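Local structure of MdbA protein (Corynebacterium matruchotii ATCC 14266, 6BO0) at residues T17-K22 and V108-R113; K102-Q107 and L139-E144; K57-D62 and T194-I199; N21-S26 and A96-A101; N75-N80 and A166-K171. The protein probably acts as a thiol-disulfide oxidoreductase of the thioredoxin superfamily, forming or exchanging disulfide bonds in other proteins, as DsbA-like enzymes do. All coordinates share one frame; numbering follows the deposited sequence.

Interaction 1 (T17-K22 and V108-R113)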
# COMPACT_ATOMS: atom_id res chain seq x y z
N THR A 17 1.58 3.02 14.75
CA THR A 17 2.17 3.98 13.83
C THR A 17 2.16 5.36 14.45
O THR A 17 1.34 5.66 15.35
CB THR A 17 1.40 4.01 12.50
OG1 THR A 17 0.03 4.28 12.75
CG2 THR A 17 1.49 2.63 11.78
N ALA A 18 3.10 6.19 14.02
CA ALA A 18 3.17 7.61 14.43
C ALA A 18 3.41 8.43 13.17
O ALA A 18 4.40 9.15 13.05
CB ALA A 18 4.25 7.86 15.48
N PHE A 19 2.44 8.41 12.29
CA PHE A 19 2.46 9.23 11.10
C PHE A 19 1.05 9.38 10.55
O PHE A 19 0.08 8.79 11.08
CB PHE A 19 3.43 8.69 10.04
CG PHE A 19 3.21 7.25 9.65
CD1 PHE A 19 2.19 6.86 8.78
CD2 PHE A 19 4.01 6.26 10.20
CE1 PHE A 19 2.01 5.53 8.45
CE2 PHE A 19 3.84 4.93 9.85
CZ PHE A 19 2.83 4.56 8.98
N ASN A 20 0.92 10.27 9.57
CA ASN A 20 -0.35 10.61 8.94
C ASN A 20 -0.47 9.96 7.58
O ASN A 20 0.53 9.63 6.95
CB ASN A 20 -0.42 12.13 8.79
CG ASN A 20 -0.19 12.83 10.09
OD1 ASN A 20 -0.78 12.42 11.08
ND2 ASN A 20 0.71 13.78 10.12
N ASN A 21 -1.71 9.78 7.17
CA ASN A 21 -2.02 9.20 5.88
C ASN A 21 -2.98 10.09 5.16
O ASN A 21 -4.02 10.46 5.72
CB ASN A 21 -2.67 7.80 6.02
CG ASN A 21 -3.91 7.79 6.92
OD1 ASN A 21 -3.86 8.28 8.06
ND2 ASN A 21 -5.00 7.20 6.46
N LYS A 22 -2.69 10.40 3.91
CA LYS A 22 -3.70 11.04 3.10
C LYS A 22 -3.49 10.69 1.63
O LYS A 22 -2.44 10.22 1.24
CB LYS A 22 -3.76 12.54 3.32
CG LYS A 22 -2.62 13.27 2.68
CD LYS A 22 -2.87 14.77 2.72
CE LYS A 22 -2.10 15.50 1.62
NZ LYS A 22 -2.71 16.82 1.28
N VAL A 108 -4.43 1.45 10.78
CA VAL A 108 -5.18 0.38 10.12
C VAL A 108 -4.65 0.19 8.71
O VAL A 108 -4.48 -0.95 8.25
CB VAL A 108 -6.69 0.68 10.17
CG1 VAL A 108 -7.47 -0.37 9.40
CG2 VAL A 108 -7.18 0.72 11.59
N TYR A 109 -4.37 1.28 8.01
CA TYR A 109 -3.81 1.19 6.67
C TYR A 109 -2.50 0.39 6.67
O TYR A 109 -2.31 -0.52 5.86
CB TYR A 109 -3.58 2.58 6.07
CG TYR A 109 -2.86 2.48 4.74
CD1 TYR A 109 -3.50 2.02 3.61
CD2 TYR A 109 -1.52 2.76 4.64
CE1 TYR A 109 -2.83 1.87 2.40
CE2 TYR A 109 -0.82 2.60 3.45
CZ TYR A 109 -1.48 2.16 2.34
OH TYR A 109 -0.77 2.02 1.17
N TRP A 110 -1.59 0.77 7.56
CA TRP A 110 -0.28 0.13 7.60
C TRP A 110 -0.40 -1.37 7.85
O TRP A 110 0.23 -2.19 7.16
CB TRP A 110 0.55 0.79 8.71
CG TRP A 110 1.90 0.22 8.84
CD1 TRP A 110 2.29 -0.78 9.69
CD2 TRP A 110 3.04 0.55 8.08
NE1 TRP A 110 3.62 -1.08 9.51
CE2 TRP A 110 4.10 -0.27 8.52
CE3 TRP A 110 3.29 1.47 7.07
CZ2 TRP A 110 5.37 -0.19 7.98
CZ3 TRP A 110 4.56 1.54 6.54
CH2 TRP A 110 5.57 0.72 7.00
N ASN A 111 -1.20 -1.73 8.84
CA ASN A 111 -1.37 -3.13 9.16
C ASN A 111 -2.09 -3.92 8.06
O ASN A 111 -1.75 -5.07 7.78
CB ASN A 111 -2.07 -3.31 10.51
CG ASN A 111 -1.16 -2.99 11.67
OD1 ASN A 111 -0.06 -3.52 11.75
ND2 ASN A 111 -1.60 -2.11 12.56
N PHE A 112 -3.06 -3.28 7.40
CA PHE A 112 -3.77 -3.93 6.30
C PHE A 112 -2.85 -4.14 5.10
O PHE A 112 -2.86 -5.21 4.49
CB PHE A 112 -5.00 -3.10 5.92
CG PHE A 112 -5.98 -3.82 5.04
CD1 PHE A 112 -6.92 -4.66 5.59
CD2 PHE A 112 -5.98 -3.64 3.68
CE1 PHE A 112 -7.85 -5.30 4.80
CE2 PHE A 112 -6.94 -4.25 2.88
CZ PHE A 112 -7.86 -5.10 3.45
N ARG A 113 -2.03 -3.14 4.80
CA ARG A 113 -1.06 -3.29 3.71
C ARG A 113 -0.08 -4.42 4.01
O ARG A 113 0.24 -5.23 3.14
CB ARG A 113 -0.33 -1.97 3.45
CG ARG A 113 0.81 -2.08 2.47
CD ARG A 113 1.45 -0.75 2.14
NE ARG A 113 2.62 -0.92 1.28
CZ ARG A 113 3.85 -1.19 1.71
NH1 ARG A 113 4.12 -1.26 3.00
NH2 ARG A 113 4.81 -1.41 0.83

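Interaction 2 (K102-Q107 and L139-E144)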
# COMPACT_ATOMS: atom_id res chain seq x y z
N LYS A 102 -7.84 6.35 2.49
CA LYS A 102 -8.57 7.58 2.29
C LYS A 102 -9.46 7.93 3.49
O LYS A 102 -9.56 9.10 3.87
CB LYS A 102 -9.41 7.49 1.01
CG LYS A 102 -10.01 8.83 0.59
CD LYS A 102 -10.77 8.74 -0.71
CE LYS A 102 -11.23 10.12 -1.08
NZ LYS A 102 -11.92 10.24 -2.38
N ASP A 103 -10.11 6.92 4.08
CA ASP A 103 -11.16 7.15 5.10
C ASP A 103 -10.82 6.77 6.50
O ASP A 103 -11.61 7.04 7.42
CB ASP A 103 -12.38 6.29 4.84
CG ASP A 103 -13.19 6.73 3.71
OD1 ASP A 103 -12.77 7.58 2.91
OD2 ASP A 103 -14.33 6.21 3.61
N ASP A 104 -9.71 6.10 6.71
CA ASP A 104 -9.44 5.48 7.97
C ASP A 104 -8.05 5.88 8.47
O ASP A 104 -7.48 6.85 8.00
CB ASP A 104 -9.65 3.96 7.87
CG ASP A 104 -10.27 3.35 9.12
OD1 ASP A 104 -9.59 3.36 10.18
OD2 ASP A 104 -11.42 2.89 9.06
N SER A 105 -7.57 5.20 9.49
CA SER A 105 -6.36 5.63 10.17
C SER A 105 -5.10 5.06 9.50
O SER A 105 -5.10 4.01 8.84
CB SER A 105 -6.36 5.20 11.64
OG SER A 105 -6.23 3.79 11.74
N ALA A 106 -4.01 5.77 9.71
CA ALA A 106 -2.70 5.33 9.27
C ALA A 106 -2.35 3.97 9.83
O ALA A 106 -1.78 3.10 9.14
CB ALA A 106 -1.63 6.35 9.65
N GLN A 107 -2.75 3.72 11.08
CA GLN A 107 -2.41 2.48 11.72
C GLN A 107 -3.13 1.29 11.03
O GLN A 107 -2.54 0.21 10.79
CB GLN A 107 -2.74 2.54 13.19
CG GLN A 107 -2.32 1.30 13.91
CD GLN A 107 -2.27 1.54 15.39
OE1 GLN A 107 -2.97 0.89 16.15
NE2 GLN A 107 -1.48 2.52 15.81
N LEU A 139 -8.88 -5.90 11.61
CA LEU A 139 -7.71 -5.03 11.81
C LEU A 139 -8.07 -3.63 12.29
O LEU A 139 -7.21 -2.77 12.33
CB LEU A 139 -6.86 -4.99 10.56
CG LEU A 139 -6.22 -6.34 10.22
CD1 LEU A 139 -5.26 -6.12 9.05
CD2 LEU A 139 -5.51 -7.00 11.37
N GLY A 140 -9.32 -3.41 12.68
CA GLY A 140 -9.68 -2.20 13.38
C GLY A 140 -10.32 -1.09 12.57
O GLY A 140 -10.50 0.01 13.09
N ALA A 141 -10.71 -1.36 11.32
CA ALA A 141 -11.31 -0.31 10.50
C ALA A 141 -12.66 0.14 11.07
O ALA A 141 -13.39 -0.64 11.67
CB ALA A 141 -11.50 -0.80 9.07
N LYS A 142 -13.00 1.40 10.81
CA LYS A 142 -14.29 1.96 11.15
C LYS A 142 -15.41 1.20 10.44
O LYS A 142 -15.22 0.66 9.34
CB LYS A 142 -14.37 3.43 10.74
CG LYS A 142 -13.46 4.37 11.54
CD LYS A 142 -13.64 5.84 11.15
CE LYS A 142 -12.99 6.19 9.81
NZ LYS A 142 -13.09 7.63 9.39
N ASP A 143 -16.60 1.22 11.04
CA ASP A 143 -17.77 0.56 10.46
C ASP A 143 -18.02 1.04 9.04
O ASP A 143 -18.32 0.23 8.14
CB ASP A 143 -19.00 0.82 11.35
CG ASP A 143 -18.87 0.30 12.76
OD1 ASP A 143 -18.07 -0.61 13.01
OD2 ASP A 143 -19.64 0.79 13.62
N GLU A 144 -17.96 2.35 8.81
CA GLU A 144 -18.24 2.88 7.48
C GLU A 144 -17.17 2.46 6.46
O GLU A 144 -17.48 2.27 5.27
CB GLU A 144 -18.34 4.40 7.57
CG GLU A 144 -18.70 5.09 6.27
CD GLU A 144 -20.10 4.83 5.75
OE1 GLU A 144 -20.93 4.11 6.39
OE2 GLU A 144 -20.38 5.33 4.64
O HOH W 1 -10.25 2.72 12.72

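Interaction 3 (K57-D62 and T194-I199)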
# COMPACT_ATOMS: atom_id res chain seq x y z
N LYS A 57 8.53 -6.95 2.91
CA LYS A 57 9.06 -7.71 4.04
C LYS A 57 10.46 -7.22 4.41
O LYS A 57 10.83 -7.13 5.57
CB LYS A 57 9.11 -9.20 3.64
CG LYS A 57 9.74 -10.14 4.64
CD LYS A 57 9.56 -11.60 4.23
CE LYS A 57 10.59 -12.01 3.17
NZ LYS A 57 10.17 -13.25 2.47
N GLU A 58 11.26 -6.91 3.39
CA GLU A 58 12.66 -6.49 3.60
C GLU A 58 12.80 -5.10 4.19
O GLU A 58 13.75 -4.84 4.92
CB GLU A 58 13.44 -6.54 2.28
CG GLU A 58 13.76 -7.96 1.81
CD GLU A 58 14.45 -8.79 2.88
OE1 GLU A 58 15.39 -8.25 3.51
OE2 GLU A 58 14.07 -9.96 3.12
N THR A 59 11.88 -4.21 3.86
CA THR A 59 12.06 -2.81 4.16
C THR A 59 11.04 -2.17 5.09
O THR A 59 11.22 -1.03 5.48
CB THR A 59 12.05 -1.96 2.85
OG1 THR A 59 10.80 -2.11 2.17
CG2 THR A 59 13.20 -2.35 1.96
N ASP A 60 9.94 -2.85 5.40
CA ASP A 60 8.85 -2.13 6.06
C ASP A 60 9.28 -1.54 7.42
O ASP A 60 8.91 -0.42 7.71
CB ASP A 60 7.60 -3.02 6.22
CG ASP A 60 6.58 -2.99 4.98
OD1 ASP A 60 6.73 -2.26 3.98
OD2 ASP A 60 5.54 -3.73 5.06
N ALA A 61 10.05 -2.27 8.20
CA ALA A 61 10.43 -1.75 9.54
C ALA A 61 11.32 -0.52 9.42
O ALA A 61 11.08 0.51 10.09
CB ALA A 61 11.13 -2.81 10.35
N ASP A 62 12.31 -0.57 8.51
CA ASP A 62 13.20 0.56 8.34
C ASP A 62 12.43 1.74 7.75
O ASP A 62 12.63 2.89 8.14
CB ASP A 62 14.40 0.19 7.48
CG ASP A 62 15.41 -0.70 8.20
OD1 ASP A 62 15.41 -0.80 9.46
OD2 ASP A 62 16.23 -1.29 7.48
N THR A 194 17.51 -2.30 -0.50
CA THR A 194 18.30 -1.55 0.46
C THR A 194 18.03 -0.05 0.38
O THR A 194 18.83 0.75 0.87
CB THR A 194 19.81 -1.86 0.30
OG1 THR A 194 20.24 -1.39 -0.98
CG2 THR A 194 20.12 -3.36 0.40
N TRP A 195 16.90 0.37 -0.20
CA TRP A 195 16.69 1.81 -0.32
C TRP A 195 16.73 2.57 1.00
O TRP A 195 17.23 3.68 1.03
CB TRP A 195 15.44 2.16 -1.16
CG TRP A 195 14.11 2.07 -0.45
CD1 TRP A 195 13.19 1.07 -0.57
CD2 TRP A 195 13.55 3.01 0.49
NE1 TRP A 195 12.10 1.32 0.20
CE2 TRP A 195 12.30 2.50 0.88
CE3 TRP A 195 13.97 4.23 1.04
CZ2 TRP A 195 11.48 3.17 1.79
CZ3 TRP A 195 13.18 4.87 1.94
CH2 TRP A 195 11.94 4.35 2.31
N PRO A 196 16.25 1.98 2.12
CA PRO A 196 16.29 2.77 3.35
C PRO A 196 17.72 3.17 3.74
O PRO A 196 17.92 4.24 4.33
CB PRO A 196 15.63 1.85 4.38
CG PRO A 196 14.63 1.09 3.54
CD PRO A 196 15.45 0.76 2.32
N SER A 197 18.70 2.35 3.38
CA SER A 197 20.09 2.65 3.69
C SER A 197 20.63 3.85 2.91
O SER A 197 21.73 4.31 3.19
CB SER A 197 20.98 1.42 3.45
OG SER A 197 21.16 1.13 2.09
N GLN A 198 19.90 4.34 1.93
CA GLN A 198 20.29 5.60 1.24
C GLN A 198 19.94 6.84 2.00
O GLN A 198 20.41 7.92 1.65
CB GLN A 198 19.59 5.68 -0.09
CG GLN A 198 19.88 4.47 -0.92
CD GLN A 198 20.37 4.73 -2.28
OE1 GLN A 198 20.61 5.88 -2.71
NE2 GLN A 198 20.53 3.66 -3.00
N ILE A 199 19.12 6.71 3.03
CA ILE A 199 18.59 7.84 3.74
C ILE A 199 19.36 8.02 5.04
O ILE A 199 19.32 7.16 5.92
CB ILE A 199 17.10 7.61 4.10
CG1 ILE A 199 16.28 7.19 2.89
CG2 ILE A 199 16.52 8.86 4.77
CD1 ILE A 199 16.16 8.24 1.82
O HOH W 2 9.63 -0.05 0.98

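Interaction 4 (N21-S26 and A96-A101)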
# COMPACT_ATOMS: atom_id res chain seq x y z
N ASN A 21 -1.71 9.78 7.17
CA ASN A 21 -2.02 9.20 5.88
C ASN A 21 -2.98 10.09 5.16
O ASN A 21 -4.02 10.46 5.72
CB ASN A 21 -2.67 7.80 6.02
CG ASN A 21 -3.91 7.79 6.92
OD1 ASN A 21 -3.86 8.28 8.06
ND2 ASN A 21 -5.00 7.20 6.46
N LYS A 22 -2.69 10.40 3.91
CA LYS A 22 -3.70 11.04 3.10
C LYS A 22 -3.49 10.69 1.63
O LYS A 22 -2.44 10.22 1.24
CB LYS A 22 -3.76 12.54 3.32
CG LYS A 22 -2.62 13.27 2.68
CD LYS A 22 -2.87 14.77 2.72
CE LYS A 22 -2.10 15.50 1.62
NZ LYS A 22 -2.71 16.82 1.28
N VAL A 23 -4.53 10.85 0.84
CA VAL A 23 -4.40 10.67 -0.59
C VAL A 23 -3.97 11.98 -1.22
O VAL A 23 -4.57 13.01 -0.97
CB VAL A 23 -5.72 10.17 -1.18
CG1 VAL A 23 -5.61 10.03 -2.69
CG2 VAL A 23 -6.07 8.84 -0.53
N ASP A 24 -2.89 11.91 -1.99
CA ASP A 24 -2.32 13.06 -2.69
C ASP A 24 -2.19 12.69 -4.15
O ASP A 24 -1.27 11.93 -4.50
CB ASP A 24 -0.92 13.39 -2.14
CG ASP A 24 -0.24 14.51 -2.92
OD1 ASP A 24 -0.97 15.43 -3.36
OD2 ASP A 24 1.00 14.49 -3.09
N GLY A 25 -3.08 13.18 -5.00
CA GLY A 25 -3.07 12.77 -6.41
C GLY A 25 -3.37 11.29 -6.45
O GLY A 25 -4.35 10.82 -5.89
N SER A 26 -2.47 10.51 -7.04
CA SER A 26 -2.68 9.07 -7.10
C SER A 26 -1.84 8.34 -6.03
O SER A 26 -1.76 7.11 -6.06
CB SER A 26 -2.38 8.54 -8.50
OG SER A 26 -1.07 8.92 -8.92
N ALA A 96 -9.51 -2.08 -1.57
CA ALA A 96 -9.70 -2.17 -0.13
C ALA A 96 -8.68 -1.34 0.63
O ALA A 96 -9.05 -0.57 1.52
CB ALA A 96 -9.63 -3.62 0.32
N ALA A 97 -7.40 -1.48 0.28
CA ALA A 97 -6.37 -0.72 0.96
C ALA A 97 -6.53 0.78 0.75
O ALA A 97 -6.31 1.57 1.68
CB ALA A 97 -5.00 -1.19 0.53
N TYR A 98 -6.93 1.18 -0.46
CA TYR A 98 -7.14 2.59 -0.79
C TYR A 98 -8.26 3.19 0.03
O TYR A 98 -8.18 4.33 0.48
CB TYR A 98 -7.42 2.74 -2.29
CG TYR A 98 -7.77 4.13 -2.72
CD1 TYR A 98 -6.78 5.08 -2.91
CD2 TYR A 98 -9.10 4.50 -2.90
CE1 TYR A 98 -7.11 6.38 -3.27
CE2 TYR A 98 -9.42 5.79 -3.26
CZ TYR A 98 -8.41 6.72 -3.44
OH TYR A 98 -8.75 8.01 -3.82
N THR A 99 -9.31 2.42 0.22
CA THR A 99 -10.46 2.85 1.01
C THR A 99 -10.03 3.16 2.44
O THR A 99 -10.42 4.18 3.03
CB THR A 99 -11.56 1.77 1.01
OG1 THR A 99 -11.95 1.47 -0.33
CG2 THR A 99 -12.78 2.22 1.78
N ILE A 100 -9.20 2.27 3.00
CA ILE A 100 -8.67 2.50 4.34
C ILE A 100 -7.75 3.73 4.35
O ILE A 100 -7.82 4.57 5.26
CB ILE A 100 -7.95 1.25 4.85
CG1 ILE A 100 -8.91 0.06 4.91
CG2 ILE A 100 -7.30 1.47 6.18
CD1 ILE A 100 -8.24 -1.27 5.15
N ALA A 101 -6.89 3.85 3.35
CA ALA A 101 -5.99 4.99 3.27
C ALA A 101 -6.75 6.31 3.24
O ALA A 101 -6.30 7.28 3.85
CB ALA A 101 -5.11 4.90 2.04
O HOH W 3 -6.63 9.86 4.84

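Interaction 5 (N75-N80 and A166-K171)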
# COMPACT_ATOMS: atom_id res chain seq x y z
N ASN A 75 5.28 7.98 -0.73
CA ASN A 75 4.10 7.86 -1.60
C ASN A 75 3.97 6.42 -2.05
O ASN A 75 4.76 5.94 -2.89
CB ASN A 75 4.28 8.75 -2.82
CG ASN A 75 4.21 10.22 -2.50
OD1 ASN A 75 3.47 10.65 -1.63
ND2 ASN A 75 4.96 11.00 -3.26
N ILE A 76 2.98 5.71 -1.51
CA ILE A 76 2.63 4.38 -2.00
C ILE A 76 1.80 4.58 -3.25
O ILE A 76 0.72 5.18 -3.19
CB ILE A 76 1.87 3.56 -0.94
CG1 ILE A 76 2.68 3.41 0.36
CG2 ILE A 76 1.44 2.22 -1.53
CD1 ILE A 76 3.96 2.63 0.23
N ARG A 77 2.32 4.09 -4.37
CA ARG A 77 1.72 4.26 -5.68
C ARG A 77 1.31 2.89 -6.22
O ARG A 77 2.05 2.19 -6.88
CB ARG A 77 2.70 4.98 -6.60
CG ARG A 77 2.92 6.42 -6.17
CD ARG A 77 3.70 7.23 -7.19
NE ARG A 77 3.88 8.63 -6.79
CZ ARG A 77 2.96 9.56 -6.89
NH1 ARG A 77 1.76 9.27 -7.40
NH2 ARG A 77 3.22 10.80 -6.50
N THR A 78 0.07 2.53 -5.89
CA THR A 78 -0.45 1.22 -6.22
C THR A 78 -0.81 1.13 -7.68
O THR A 78 -1.33 2.08 -8.25
CB THR A 78 -1.66 0.89 -5.34
OG1 THR A 78 -1.37 1.23 -3.99
CG2 THR A 78 -2.05 -0.60 -5.43
N MET A 79 -0.52 -0.05 -8.26
CA MET A 79 -0.80 -0.38 -9.64
C MET A 79 -1.58 -1.69 -9.70
O MET A 79 -1.74 -2.38 -8.69
CB MET A 79 0.50 -0.45 -10.46
CG MET A 79 1.20 0.92 -10.53
SD MET A 79 2.55 1.04 -11.68
CE MET A 79 3.45 -0.25 -10.98
N ASN A 80 -2.08 -2.02 -10.89
CA ASN A 80 -2.91 -3.21 -11.04
C ASN A 80 -2.65 -4.00 -12.30
O ASN A 80 -3.50 -4.78 -12.73
CB ASN A 80 -4.39 -2.83 -10.96
CG ASN A 80 -4.82 -1.98 -12.13
OD1 ASN A 80 -4.01 -1.74 -13.03
ND2 ASN A 80 -6.06 -1.50 -12.14
N ALA A 166 0.65 4.13 -13.16
CA ALA A 166 1.34 3.54 -14.31
C ALA A 166 1.84 4.63 -15.26
O ALA A 166 2.96 4.55 -15.77
CB ALA A 166 0.43 2.59 -15.03
N LYS A 167 1.01 5.64 -15.53
CA LYS A 167 1.39 6.74 -16.43
C LYS A 167 2.57 7.52 -15.85
O LYS A 167 3.50 7.87 -16.58
CB LYS A 167 0.20 7.67 -16.64
CG LYS A 167 -0.88 7.06 -17.52
CD LYS A 167 -2.15 7.90 -17.58
CE LYS A 167 -3.26 7.11 -18.25
NZ LYS A 167 -4.56 7.83 -18.33
N LYS A 168 2.55 7.79 -14.55
CA LYS A 168 3.65 8.50 -13.91
C LYS A 168 4.93 7.68 -13.96
O LYS A 168 6.01 8.22 -14.22
CB LYS A 168 3.29 8.86 -12.46
CG LYS A 168 4.35 9.71 -11.79
CD LYS A 168 3.94 10.17 -10.39
CE LYS A 168 5.07 10.85 -9.63
NZ LYS A 168 5.67 11.98 -10.39
N LEU A 169 4.84 6.38 -13.71
CA LEU A 169 6.02 5.54 -13.74
C LEU A 169 6.64 5.54 -15.12
O LEU A 169 7.86 5.62 -15.26
CB LEU A 169 5.64 4.12 -13.30
CG LEU A 169 6.76 3.09 -13.35
CD1 LEU A 169 7.97 3.54 -12.54
CD2 LEU A 169 6.27 1.73 -12.87
N GLU A 170 5.80 5.43 -16.15
CA GLU A 170 6.30 5.41 -17.52
C GLU A 170 7.03 6.71 -17.84
O GLU A 170 8.09 6.69 -18.46
CB GLU A 170 5.13 5.17 -18.47
CG GLU A 170 5.56 4.99 -19.93
CD GLU A 170 4.44 4.46 -20.81
OE1 GLU A 170 3.29 4.91 -20.65
OE2 GLU A 170 4.73 3.59 -21.65
N LYS A 171 6.48 7.84 -17.39
CA LYS A 171 7.07 9.15 -17.67
C LYS A 171 8.37 9.38 -16.89
O LYS A 171 9.30 9.99 -17.41
CB LYS A 171 6.06 10.24 -17.29
CG LYS A 171 6.45 11.68 -17.58
CD LYS A 171 5.27 12.59 -17.24
CE LYS A 171 5.70 13.99 -16.83
NZ LYS A 171 4.54 14.76 -16.27

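Interaction 1 (T17-K22 and V108-R113)
Thr17 and Trp110 bring the backbones closest, with 7.7 Å between their CA atoms, as the chain leading into strand 20-24 passes helix 106-118 at side-chain distance. The indole of Trp110 receives two groups: the methyl CG2 of Thr17 lies 3.7 Å from Trp110 CB, near the root of the ring system, while Phe19 CZ comes within 3.7 Å of Trp110 CE3 on the six-membered ring. The two aromatics form an offset edge-to-face pair, the edge of Phe19 directed at the face of Trp110, with centroids 5.7 Å apart and planes at 73°. Phe19 reaches across because its CG stands between the backbone N and the carbonyl carbon (chi1 54°). Thr17 also covers one face of that phenyl ring, where its CB sits 3.7 Å above the plane toward the rim. Threonine suits this place because its methyl can join the packing, and tryptophan because its broad surface accommodates two neighbours. The polar corner of the indole looks elsewhere, NE1 binding Glu15. Ile67 of helix 51-68 and Leu30 of strand 27-31 pack against Phe19, and Met63 meets Trp110, so the chain before strand 20-24 is wedged between helices 51-68 and 106-118.

Interaction 2 (K102-Q107 and L139-E144)
Asp104 and Lys142 carry the close-fitting part of this surface contact. The backbone N of Lys142 donates to Asp104 OD2 over 2.8 Å, nearly straight at 161°, and uses the syn lone pair of that oxygen; Thr145 OG1 bonds the same OD2. The other oxygen, OD1, accepts the N-H of Ser105 on its anti side, 2.8 Å away, so one carboxylate grips both its own turn and the start of helix 143-151. Ala141 fits beside it with its CB 3.7 Å from Asp104 OD2. The solvent side is looser: a water gives one proton to Asp104 OD1 and another to Gly140 O, each over 2.7 Å, and the exposed Lys142 is modelled in two conformers. Gly140, with positive phi, is the C-prime residue of the Schellman motif ending helix 129-138. The ammonium of Lys142, bent back by its third torsion (chi3 -75°), approaches Asp103 O, but the 2.5 Å from NZ to that O is too short to trust. The side chain of Asp103 is bound instead to Lys148 and Tyr154. With several donors converging on Asp104, its carboxylate is probably stabilised in the ionised form, as befits a short acid that joins two helix junctions.

Interaction 3 (K57-D62 and T194-I199)
Thr59 and Asp62 of helix 51-68 meet Pro196 in van der Waals packing. The methyl CG2 of Thr59 lies 3.9 Å from Pro196 CD, and the CB of Asp62 lies 3.7 Å from Pro196 CB, so the proline ring rests against residues one helical turn apart. Only the methylene of Asp62 takes part. Proline provides a compact apolar block here, and its CD also lies over one face of the neighbouring Trp195 indole, 3.3 Å above the plane toward the rim.

A water makes the polar link. Trp195 NE1 donates to it over 2.9 Å, the water lying in the plane of the ring at its edge, and the water in turn donates to Thr59 OG1 at 2.7 Å. Thr59 holds its hydroxyl between the backbone N and the carbonyl carbon (chi1 60°), from where OG1 also bonds Leu55 O, one turn back in the same helix. Both polar groups of the pair are thereby satisfied although they stand too far apart to bond directly.

In the thioredoxin fold the helix involved is the one that carries the CxxC site at its N-terminal end, which is probably the redox site here; Cys49, just before it, is found as S-hydroxycysteine. The partner is the C-terminal end of the chain, beyond the last strand. Met63 and Leu66 of the helix, and Val41, Ile43 and Val182 of the sheet, surround Trp195.

Bonds within 194-199 shape the partner itself: Thr194 O accepts the backbone N-H and, at 2.7 Å, the side-chain OG of Ser197, the hydroxyl arriving in the carbonyl plane.

Interaction 4 (N21-S26 and A96-A101)
Asn21 and Val23 project from the same side of strand 20-24, with reach set by their first torsions. The amide of Asn21 stands between the backbone N and the carbonyl carbon (chi1 54°), which carries ND2 over to the last turn of helix 89-103. Val23 has CG1 anti to its backbone N (chi1 178°), and both its branches face the ring of Tyr98.

ND2 of Asn21 lies 2.9 Å from Ala101 O, but the N-H points poorly at the oxygen (129°) and the bond is weak. The firmer partner of that amide is Asp104 O. A water lies 2.8 Å from both Asn21 O and Ala101 O, though it may not donate to both. Asparagine suits this site because its amide can meet the carbonyls at a helix end. The small Ala101 lets the strand approach, its CA only 6.3 Å from that of Asn21.

Val23 crosses Tyr98 at about a right angle, its CG2 3.8 Å from Tyr98 CE1 and its CG1 3.9 Å from Tyr98 OH. Branched valine offers two methyls to the ring, and tyrosine joins an apolar ring to a hydroxyl that reaches Glu157.

The axes of strand 21-24 and helix 96-101 come within 8.8 Å. Strand 27-31 pairs with the edge strand and sends Val28 against Ala101, while Phe158 and Ile161 of helix 155-172 and Tyr109 of helix 106-118 close in on the helix.

Interaction 5 (N75-N80 and A166-K171)
The guanidinium of Arg77 is covered on one face by the side chain of Lys168, whose CD sits 3.7 Å above the plane, over its centre; CE follows on, 3.6 Å from Arg77 NH2. Two of its nitrogens are held elsewhere: NE by a salt bridge with Asp42, NH1 by a hydrogen bond with Asn165. The two cationic side chains can lie together because the methylenes of Lys168, not its ammonium, do the touching. The lysine chain turns at its last torsion (chi4 54°), putting NZ 4.7 Å from Arg77 NH2 and in a salt bridge with Asp172. These acids probably offset the like charges.

Strand 72-78 runs inside the central sheet, between strands 27-31 and 39-45, and the long helix 155-172 leads back to strand 181-184. This is consistent with the DsbA-like plan, in which a set of helices is inserted into a thioredoxin fold.

Beyond Arg77, Met79 supplies a flexible apolar arm, modelled in two conformers. In the one described, SD lies 3.8 Å from Ala166 CA, and its bent end (chi3 -57°) takes CE to 3.9 Å from Leu169 CD2. Alanine lets the sulfur come near the helix backbone.

In the fold
From the N terminus, interactions 1 and 4 open together on the first strand. Interaction 4 closes first, at helix 89-103, and interaction 1 next, at helix 106-118, so the edge strand meets two successive helices. Interaction 3 opens on helix 51-68 and closes last, near the C terminus. Within its span lies interaction 5, from strand 72-78 to helix 155-172, and within that lies interaction 2, between junctions of the helical part. Interaction 1 crosses 2, 3 and 5; interaction 4 crosses 3 and 5 but ends before 2 begins. A salt bridge from Arg113 to Asp60 connects interactions 1 and 3, whereas interactions 2 and 3 stay about 11 Å apart at their nearest atoms.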